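Local atomic coordinates of KLLA0C04147p (Kluyveromyces lactis, PDB entry 5H2D), a protein that binds ergosterol in the tunnel of its OSBP-related lipid-binding domain and probably transfers sterols between membranes. Residues 177-188 and 200-211. Residues are numbered along the deposited sequence; the frame is centred on the assembly and turned at random.
Sequences SFDFKHLGLWYL and LYTYKKPNNQVV. With ERG (ergosterol), chain B.
With CG opposite the carbonyl carbon in both residues (chi1 -65° in W186, -67° in K205) and the lysine chain extended beyond it, K205 runs obliquely across one face of the W186 indole. Its CE lies over the five-membered ring, a CH-pi contact, and NZ sits 3.6 Å from the centroid of the six-membered ring in a cation-pi interaction. The same ammonium donates to ergosterol O1 (2.8 Å from K205 NZ) and forms a salt bridge with D79. W186 CB in turn rests over one face of the Y203 ring, a second CH-pi contact. Replacing W186 with an alanine would probably strip the K205 chain of its aromatic support and leave its ammonium less firmly placed, with D79 and the sterol hydroxyl still to hold it.

Further along, H182 NE2 gives a nearly straight hydrogen bond (2.6 Å) to N208 OD1, which lies in the imidazole plane while the amide stands almost perpendicular to the ring; N208 ND2 is taken by N222. H182 CE1 approaches ergosterol C5 at 3.5 Å, the F180 ring lays a face against C17, and V210 CG2 and F178 meet the sterol's tail.

Antiparallel pairing flanks an interruption between F180 and W186, where the register slips by one residue. Two waters bridge the backbones there, one linking H182 O and G184 O to K205 N, the other H182 N to K205 O.

This interrupted antiparallel pairing thus forms part of the wall of the ergosterol pocket, apolar toward the sterol's tail, with the hydrogen-bonded H182–N208 pair beside its rings and a lysine, probably charged, at its hydroxyl.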
loop_
_atom_site.group_PDB
_atom_site.type_symbol
_atom_site.label_atom_id
_atom_site.label_comp_id
_atom_site.label_asym_id
_atom_site.label_seq_id
_atom_site.Cartn_x
_atom_site.Cartn_y
_atom_site.Cartn_z
ATOM N N SER A 177 -2.603 22.839 -6.719
ATOM C CA SER A 177 -2.292 21.415 -6.704
ATOM C C SER A 177 -3.023 20.729 -5.555
ATOM O O SER A 177 -3.468 21.367 -4.600
ATOM C CB SER A 177 -0.783 21.176 -6.576
ATOM O OG SER A 177 -0.322 21.613 -5.309
ATOM N N PHE A 178 -3.175 19.414 -5.672
ATOM C CA PHE A 178 -3.771 18.594 -4.623
ATOM C C PHE A 178 -2.646 17.774 -4.006
ATOM O O PHE A 178 -2.021 16.968 -4.700
ATOM C CB PHE A 178 -4.868 17.694 -5.192
ATOM C CG PHE A 178 -6.043 17.473 -4.261
ATOM C CD1 PHE A 178 -5.860 17.306 -2.892
ATOM C CD2 PHE A 178 -7.326 17.411 -4.767
ATOM C CE1 PHE A 178 -6.954 17.081 -2.064
ATOM C CE2 PHE A 178 -8.412 17.183 -3.953
ATOM C CZ PHE A 178 -8.229 17.029 -2.589
ATOM N N ASP A 179 -2.366 18.011 -2.727
ATOM C CA ASP A 179 -1.200 17.462 -2.050
ATOM C C ASP A 179 -1.620 16.379 -1.069
ATOM O O ASP A 179 -2.643 16.511 -0.391
ATOM C CB ASP A 179 -0.440 18.557 -1.288
ATOM C CG ASP A 179 0.957 18.124 -0.869
ATOM O OD1 ASP A 179 1.713 17.625 -1.723
ATOM O OD2 ASP A 179 1.300 18.273 0.328
ATOM N N PHE A 180 -0.808 15.322 -0.978
ATOM C CA PHE A 180 -1.071 14.177 -0.108
ATOM C C PHE A 180 0.188 13.835 0.666
ATOM O O PHE A 180 1.235 13.554 0.070
ATOM C CB PHE A 180 -1.549 12.971 -0.929
ATOM C CG PHE A 180 -2.781 13.269 -1.707
ATOM C CD1 PHE A 180 -2.706 13.864 -2.963
ATOM C CD2 PHE A 180 -4.025 13.031 -1.151
ATOM C CE1 PHE A 180 -3.872 14.191 -3.654
ATOM C CE2 PHE A 180 -5.183 13.348 -1.830
ATOM C CZ PHE A 180 -5.112 13.928 -3.082
ATOM N N LYS A 181 0.088 13.858 1.988
ATOM C CA LYS A 181 1.194 13.473 2.853
ATOM C C LYS A 181 0.811 12.217 3.620
ATOM O O LYS A 181 -0.347 12.056 4.027
ATOM C CB LYS A 181 1.572 14.610 3.813
ATOM C CG LYS A 181 2.040 15.860 3.072
ATOM C CD LYS A 181 2.645 16.896 4.005
ATOM C CE LYS A 181 3.637 17.794 3.266
ATOM N NZ LYS A 181 3.019 18.562 2.146
ATOM N N HIS A 182 1.782 11.331 3.791
ATOM C CA HIS A 182 1.588 10.024 4.421
ATOM C C HIS A 182 2.330 10.049 5.748
ATOM O O HIS A 182 3.562 9.963 5.787
ATOM C CB HIS A 182 2.082 8.927 3.482
ATOM C CG HIS A 182 1.342 8.923 2.184
ATOM N ND1 HIS A 182 0.392 7.978 1.871
ATOM C CD2 HIS A 182 1.349 9.807 1.154
ATOM C CE1 HIS A 182 -0.140 8.265 0.693
ATOM N NE2 HIS A 182 0.420 9.374 0.241
ATOM N N LEU A 183 1.572 10.185 6.833
ATOM C CA LEU A 183 2.149 10.523 8.126
ATOM C C LEU A 183 2.570 9.312 8.951
ATOM O O LEU A 183 3.300 9.477 9.936
ATOM C CB LEU A 183 1.148 11.366 8.926
ATOM C CG LEU A 183 0.682 12.658 8.243
ATOM C CD1 LEU A 183 -0.243 13.470 9.148
ATOM C CD2 LEU A 183 1.875 13.493 7.805
ATOM N N GLY A 184 2.128 8.105 8.594
ATOM C CA GLY A 184 2.414 6.948 9.410
ATOM C C GLY A 184 3.781 6.322 9.128
ATOM O O GLY A 184 4.356 6.444 8.049
ATOM N N LEU A 185 4.302 5.609 10.127
ATOM C CA LEU A 185 5.555 4.884 9.989
ATOM C C LEU A 185 5.300 3.462 9.496
ATOM O O LEU A 185 4.325 2.814 9.896
ATOM C CB LEU A 185 6.296 4.849 11.327
ATOM C CG LEU A 185 7.736 4.352 11.358
ATOM C CD1 LEU A 185 8.631 5.226 10.486
ATOM C CD2 LEU A 185 8.231 4.333 12.803
ATOM N N TRP A 186 6.179 2.986 8.624
ATOM C CA TRP A 186 6.091 1.648 8.051
ATOM C C TRP A 186 7.242 0.776 8.545
ATOM O O TRP A 186 8.375 1.246 8.690
ATOM C CB TRP A 186 6.073 1.742 6.522
ATOM C CG TRP A 186 4.814 2.441 6.135
ATOM C CD1 TRP A 186 4.634 3.786 6.004
ATOM C CD2 TRP A 186 3.528 1.840 5.946
ATOM N NE1 TRP A 186 3.328 4.057 5.700
ATOM C CE2 TRP A 186 2.625 2.877 5.662
ATOM C CE3 TRP A 186 3.065 0.521 5.951
ATOM C CZ2 TRP A 186 1.279 2.641 5.401
ATOM C CZ3 TRP A 186 1.722 0.288 5.698
ATOM C CH2 TRP A 186 0.848 1.341 5.413
ATOM N N TYR A 187 6.934 -0.490 8.815
ATOM C CA TYR A 187 7.846 -1.426 9.466
ATOM C C TYR A 187 8.011 -2.634 8.569
ATOM O O TYR A 187 7.031 -3.333 8.285
ATOM C CB TYR A 187 7.291 -1.887 10.813
ATOM C CG TYR A 187 7.171 -0.850 11.902
ATOM C CD1 TYR A 187 6.179 0.130 11.861
ATOM C CD2 TYR A 187 8.017 -0.880 13.011
ATOM C CE1 TYR A 187 6.055 1.073 12.875
ATOM C CE2 TYR A 187 7.901 0.062 14.032
ATOM C CZ TYR A 187 6.915 1.031 13.965
ATOM O OH TYR A 187 6.787 1.960 14.980
ATOM N N LEU A 188 9.244 -2.927 8.169
ATOM C CA LEU A 188 9.502 -4.038 7.268
ATOM C C LEU A 188 10.542 -4.935 7.924
ATOM O O LEU A 188 11.659 -4.487 8.201
ATOM C CB LEU A 188 9.958 -3.530 5.898
ATOM C CG LEU A 188 9.733 -4.487 4.727
ATOM C CD1 LEU A 188 9.661 -3.724 3.411
ATOM C CD2 LEU A 188 10.847 -5.526 4.674
ATOM N N LEU A 200 14.829 -5.277 11.413
ATOM C CA LEU A 200 13.721 -4.345 11.222
ATOM C C LEU A 200 14.172 -3.125 10.436
ATOM O O LEU A 200 15.105 -2.429 10.848
ATOM C CB LEU A 200 13.154 -3.886 12.564
ATOM C CG LEU A 200 12.105 -2.773 12.493
ATOM C CD1 LEU A 200 10.850 -3.285 11.787
ATOM C CD2 LEU A 200 11.770 -2.246 13.885
ATOM N N TYR A 201 13.473 -2.836 9.337
ATOM C CA TYR A 201 13.624 -1.592 8.595
ATOM C C TYR A 201 12.405 -0.713 8.854
ATOM O O TYR A 201 11.283 -1.220 8.938
ATOM C CB TYR A 201 13.743 -1.863 7.094
ATOM C CG TYR A 201 14.885 -2.768 6.676
ATOM C CD1 TYR A 201 14.768 -4.158 6.724
ATOM C CD2 TYR A 201 16.066 -2.227 6.193
ATOM C CE1 TYR A 201 15.814 -4.973 6.318
ATOM C CE2 TYR A 201 17.114 -3.031 5.799
ATOM C CZ TYR A 201 16.985 -4.400 5.858
ATOM O OH TYR A 201 18.040 -5.199 5.451
ATOM N N THR A 202 12.608 0.596 8.989
ATOM C CA THR A 202 11.476 1.520 9.068
ATOM C C THR A 202 11.682 2.707 8.135
ATOM O O THR A 202 12.819 3.093 7.831
ATOM C CB THR A 202 11.232 2.039 10.500
ATOM O OG1 THR A 202 12.403 2.718 10.975
ATOM C CG2 THR A 202 10.890 0.902 11.454
ATOM N N TYR A 203 10.568 3.290 7.687
ATOM C CA TYR A 203 10.584 4.440 6.782
ATOM C C TYR A 203 9.185 5.029 6.704
ATOM O O TYR A 203 8.208 4.424 7.156
ATOM C CB TYR A 203 11.071 4.050 5.388
ATOM C CG TYR A 203 10.080 3.217 4.621
ATOM C CD1 TYR A 203 9.924 1.864 4.884
ATOM C CD2 TYR A 203 9.294 3.801 3.633
ATOM C CE1 TYR A 203 8.993 1.103 4.163
ATOM C CE2 TYR A 203 8.385 3.069 2.924
ATOM C CZ TYR A 203 8.231 1.734 3.189
ATOM O OH TYR A 203 7.308 1.038 2.440
ATOM N N LYS A 204 9.098 6.234 6.125
ATOM C CA LYS A 204 7.832 6.852 5.754
ATOM C C LYS A 204 7.758 7.027 4.244
ATOM O O LYS A 204 8.769 7.255 3.573
ATOM C CB LYS A 204 7.637 8.210 6.437
ATOM C CG LYS A 204 7.545 8.094 7.938
ATOM C CD LYS A 204 7.186 9.406 8.581
ATOM C CE LYS A 204 6.834 9.190 10.039
ATOM N NZ LYS A 204 6.243 10.419 10.651
ATOM N N LYS A 205 6.545 6.942 3.715
ATOM C CA LYS A 205 6.314 6.984 2.284
ATOM C C LYS A 205 6.431 8.406 1.744
ATOM O O LYS A 205 6.244 9.382 2.475
ATOM C CB LYS A 205 4.928 6.418 1.975
ATOM C CG LYS A 205 4.811 4.920 2.268
ATOM C CD LYS A 205 3.367 4.449 2.112
ATOM C CE LYS A 205 3.265 2.937 2.265
ATOM N NZ LYS A 205 1.844 2.477 2.191
ATOM N N PRO A 206 6.733 8.547 0.458
ATOM C CA PRO A 206 6.845 9.886 -0.137
ATOM C C PRO A 206 5.482 10.558 -0.250
ATOM O O PRO A 206 4.427 9.937 -0.120
ATOM C CB PRO A 206 7.445 9.599 -1.516
ATOM C CG PRO A 206 6.915 8.217 -1.849
ATOM C CD PRO A 206 6.971 7.482 -0.532
ATOM N N ASN A 207 5.517 11.865 -0.491
ATOM C CA ASN A 207 4.305 12.612 -0.781
ATOM C C ASN A 207 3.819 12.344 -2.205
ATOM O O ASN A 207 4.579 11.929 -3.081
ATOM C CB ASN A 207 4.551 14.110 -0.623
ATOM C CG ASN A 207 5.215 14.438 0.675
ATOM O OD1 ASN A 207 4.784 13.979 1.727
ATOM N ND2 ASN A 207 6.302 15.210 0.611
ATOM N N ASN A 208 2.532 12.596 -2.435
ATOM C CA ASN A 208 1.996 12.610 -3.788
ATOM C C ASN A 208 1.268 13.923 -4.018
ATOM O O ASN A 208 0.839 14.592 -3.078
ATOM C CB ASN A 208 1.019 11.443 -4.064
ATOM C CG ASN A 208 1.014 10.414 -2.965
ATOM O OD1 ASN A 208 0.158 10.454 -2.082
ATOM N ND2 ASN A 208 1.972 9.480 -3.014
ATOM N N GLN A 209 1.123 14.294 -5.283
ATOM C CA GLN A 209 0.312 15.458 -5.589
ATOM C C GLN A 209 -0.323 15.269 -6.951
ATOM O O GLN A 209 0.206 14.556 -7.808
ATOM C CB GLN A 209 1.137 16.750 -5.556
ATOM C CG GLN A 209 2.284 16.742 -6.544
ATOM C CD GLN A 209 3.110 18.018 -6.519
ATOM O OE1 GLN A 209 2.708 19.024 -5.940
ATOM N NE2 GLN A 209 4.278 17.972 -7.151
ATOM N N VAL A 210 -1.468 15.912 -7.143
ATOM C CA VAL A 210 -2.063 16.033 -8.468
ATOM C C VAL A 210 -1.713 17.421 -8.976
ATOM O O VAL A 210 -2.051 18.419 -8.333
ATOM C CB VAL A 210 -3.584 15.814 -8.440
ATOM C CG1 VAL A 210 -4.166 16.029 -9.823
ATOM C CG2 VAL A 210 -3.910 14.393 -7.957
ATOM N N VAL A 211 -0.979 17.476 -10.089
ATOM C CA VAL A 211 -0.630 18.737 -10.739
ATOM C C VAL A 211 -1.212 18.746 -12.149
ATOM O O VAL A 211 -1.891 17.803 -12.559
ATOM C CB VAL A 211 0.895 18.959 -10.759
ATOM C CG1 VAL A 211 1.430 19.099 -9.342
ATOM C CG2 VAL A 211 1.600 17.828 -11.473
HETATM C C1 ERG B . 0.045 6.216 -2.664
HETATM C C2 ERG B . 0.676 4.900 -2.215
HETATM C C3 ERG B . 0.343 4.714 -0.758
HETATM C C4 ERG B . -1.173 4.668 -0.561
HETATM C C5 ERG B . -1.839 5.792 -1.155
HETATM C C6 ERG B . -2.997 6.274 -0.563
HETATM C C7 ERG B . -3.752 7.324 -1.111
HETATM C C8 ERG B . -3.365 7.932 -2.309
HETATM C C9 ERG B . -2.075 7.620 -2.831
HETATM C C10 ERG B . -1.475 6.240 -2.452
HETATM C C11 ERG B . -1.904 7.938 -4.377
HETATM C C12 ERG B . -2.614 9.226 -4.809
HETATM C C13 ERG B . -4.088 9.133 -4.364
HETATM C C14 ERG B . -4.043 9.106 -2.820
HETATM C C15 ERG B . -5.504 9.287 -2.462
HETATM C C16 ERG B . -6.032 10.296 -3.523
HETATM C C17 ERG B . -4.873 10.436 -4.547
HETATM C C18 ERG B . -4.832 7.933 -4.992
HETATM C C19 ERG B . -2.143 5.187 -3.380
HETATM C C20 ERG B . -5.464 10.750 -5.941
HETATM C C21 ERG B . -4.430 10.832 -7.058
HETATM C C22 ERG B . -6.155 12.101 -5.806
HETATM C C23 ERG B . -7.643 12.207 -5.928
HETATM C C24 ERG B . -8.316 13.568 -5.754
HETATM C C25 ERG B . -9.416 13.703 -6.816
HETATM C C26 ERG B . -8.761 13.639 -8.201
HETATM C C27 ERG B . -10.165 15.043 -6.718
HETATM C C28 ERG B . -8.891 13.594 -4.351
HETATM O O1 ERG B . 0.963 3.482 -0.243
HETATM O O HOH W 1 4.259 7.180 5.449
HETATM O O HOH W 2 4.408 11.547 2.761
#